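Local atomic coordinates of CalS13 (Micromonospora echinospora, PDB entry 4ZAS), a protein that probably acts as a pyridoxal 5'-phosphate-dependent sugar aminotransferase of the DegT/DnrJ/EryC1 family and binds dTDP-4-keto-6-deoxyglucose. Residues A[106-111]-A[152-157]. Residues are numbered along the deposited sequence; the frame is centred on the assembly and turned at random.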
loop_
_atom_site.group_PDB
_atom_site.type_symbol
_atom_site.label_atom_id
_atom_site.label_comp_id
_atom_site.label_asym_id
_atom_site.label_seq_id
_atom_site.Cartn_x
_atom_site.Cartn_y
_atom_site.Cartn_z
ATOM N N PRO A 106 -20.505 -6.524 -13.066
ATOM C CA PRO A 106 -21.748 -7.215 -12.694
ATOM C C PRO A 106 -21.715 -7.831 -11.278
ATOM O O PRO A 106 -22.764 -8.051 -10.665
ATOM C CB PRO A 106 -21.861 -8.314 -13.755
ATOM C CG PRO A 106 -20.440 -8.587 -14.186
ATOM C CD PRO A 106 -19.665 -7.314 -13.987
ATOM N N GLY A 107 -20.504 -8.096 -10.787
ATOM C CA GLY A 107 -20.235 -8.766 -9.521
ATOM C C GLY A 107 -20.538 -8.144 -8.160
ATOM O O GLY A 107 -20.374 -6.934 -7.964
ATOM N N GLU A 108 -20.972 -8.980 -7.212
ATOM C CA GLU A 108 -21.249 -8.530 -5.847
ATOM C C GLU A 108 -20.440 -9.257 -4.780
ATOM O O GLU A 108 -19.964 -10.372 -4.983
ATOM C CB GLU A 108 -22.717 -8.692 -5.518
ATOM C CG GLU A 108 -23.628 -7.904 -6.405
ATOM C CD GLU A 108 -25.065 -8.284 -6.200
ATOM O OE1 GLU A 108 -25.310 -9.232 -5.417
ATOM O OE2 GLU A 108 -25.935 -7.618 -6.802
ATOM N N VAL A 109 -20.288 -8.599 -3.636
ATOM C CA VAL A 109 -19.665 -9.193 -2.460
ATOM C C VAL A 109 -20.576 -8.997 -1.261
ATOM O O VAL A 109 -20.988 -7.870 -0.954
ATOM C CB VAL A 109 -18.272 -8.584 -2.185
ATOM C CG1 VAL A 109 -17.665 -9.186 -0.909
ATOM C CG2 VAL A 109 -17.346 -8.799 -3.383
ATOM N N LEU A 110 -20.909 -10.106 -0.610
ATOM C CA LEU A 110 -21.704 -10.094 0.606
ATOM C C LEU A 110 -20.760 -9.928 1.781
ATOM O O LEU A 110 -19.777 -10.669 1.912
ATOM C CB LEU A 110 -22.516 -11.383 0.728
ATOM C CG LEU A 110 -23.632 -11.518 -0.302
ATOM C CD1 LEU A 110 -24.143 -12.934 -0.370
ATOM C CD2 LEU A 110 -24.766 -10.538 -0.034
ATOM N N THR A 111 -21.026 -8.941 2.623
ATOM C CA THR A 111 -20.103 -8.613 3.707
ATOM C C THR A 111 -20.825 -8.004 4.895
ATOM O O THR A 111 -22.000 -7.636 4.797
ATOM C CB THR A 111 -19.037 -7.618 3.242
ATOM O OG1 THR A 111 -18.203 -7.265 4.349
ATOM C CG2 THR A 111 -19.696 -6.356 2.730
ATOM N N SER A 152 -26.452 -15.341 -4.159
ATOM C CA SER A 152 -27.033 -15.196 -5.478
ATOM C C SER A 152 -25.999 -15.653 -6.512
ATOM O O SER A 152 -24.815 -15.778 -6.187
ATOM C CB SER A 152 -27.447 -13.732 -5.676
ATOM O OG SER A 152 -27.676 -13.404 -7.025
ATOM N N PRO A 153 -26.438 -15.937 -7.750
ATOM C CA PRO A 153 -25.479 -16.163 -8.840
ATOM C C PRO A 153 -24.526 -14.977 -9.034
ATOM O O PRO A 153 -23.467 -15.145 -9.639
ATOM C CB PRO A 153 -26.375 -16.332 -10.070
ATOM C CG PRO A 153 -27.650 -16.850 -9.529
ATOM C CD PRO A 153 -27.821 -16.237 -8.160
ATOM N N ALA A 154 -24.910 -13.807 -8.520
ATOM C CA ALA A 154 -24.119 -12.588 -8.627
ATOM C C ALA A 154 -23.038 -12.462 -7.559
ATOM O O ALA A 154 -22.180 -11.587 -7.641
ATOM C CB ALA A 154 -25.037 -11.378 -8.572
ATOM N N THR A 155 -23.094 -13.304 -6.541
ATOM C CA THR A 155 -22.105 -13.252 -5.475
ATOM C C THR A 155 -20.754 -13.759 -5.958
ATOM O O THR A 155 -20.614 -14.952 -6.224
ATOM C CB THR A 155 -22.539 -14.095 -4.276
ATOM O OG1 THR A 155 -23.878 -13.738 -3.889
ATOM C CG2 THR A 155 -21.577 -13.899 -3.106
ATOM N N ARG A 156 -19.761 -12.881 -6.076
ATOM C CA ARG A 156 -18.433 -13.330 -6.480
ATOM C C ARG A 156 -17.654 -13.754 -5.262
ATOM O O ARG A 156 -16.806 -14.649 -5.320
ATOM C CB ARG A 156 -17.671 -12.231 -7.214
ATOM C CG ARG A 156 -18.371 -11.770 -8.451
ATOM C CD ARG A 156 -18.287 -12.800 -9.563
ATOM N NE ARG A 156 -19.118 -12.385 -10.685
ATOM C CZ ARG A 156 -20.380 -12.774 -10.854
ATOM N NH1 ARG A 156 -20.932 -13.628 -9.998
ATOM N NH2 ARG A 156 -21.087 -12.336 -11.889
ATOM N N ALA A 157 -17.951 -13.111 -4.144
ATOM C CA ALA A 157 -17.218 -13.384 -2.916
ATOM C C ALA A 157 -18.050 -13.064 -1.673
ATOM O O ALA A 157 -19.004 -12.275 -1.723
ATOM C CB ALA A 157 -15.895 -12.599 -2.900
HETATM O O HOH W 1 -25.163 -11.390 -3.560
#
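Glu108 and Leu110 bind the parallel strand beginning at Thr155 through three backbone hydrogen bonds, Glu108 N to Ala154 O (2.9 Å), Arg156 N to Glu108 O (2.7 Å) and Leu110 N to Ala157 O (3.1 Å), with a beta bulge at Arg156 shifting the register by one. On one face of the sheet, a water bridges Glu108 OE1 and Thr155 OG1, accepting from the hydroxyl and donating to the carboxylate. Glu108, extended beyond CG (chi2 170°), suits this partly exposed position, its carboxylate passing alongside the small Ala154 CB. Leu110 crosses Thr155 at about a right angle, CD1 lying 3.6 Å from OG1. On the other face Val109 CG2 meets Ala157 CB at 4.1 Å; alanine is small enough to fit beneath helix 82-94. Arg156 CG lies against Gly107 CA, where no side chain intervenes; the bend at chi2 (-73°) turns one guanidinium face over that CA, while NH1 donates in plane to Pro153 O at 3.0 Å. The type I turn Ser152-Thr155 leads into the strand, and Ser152 OG accepts from Ala154 N in an ST turn. Strands 108-111 and 155-161 are neighbours in the mixed seven-stranded sheet characteristic of the large domain of fold-type I aminotransferases.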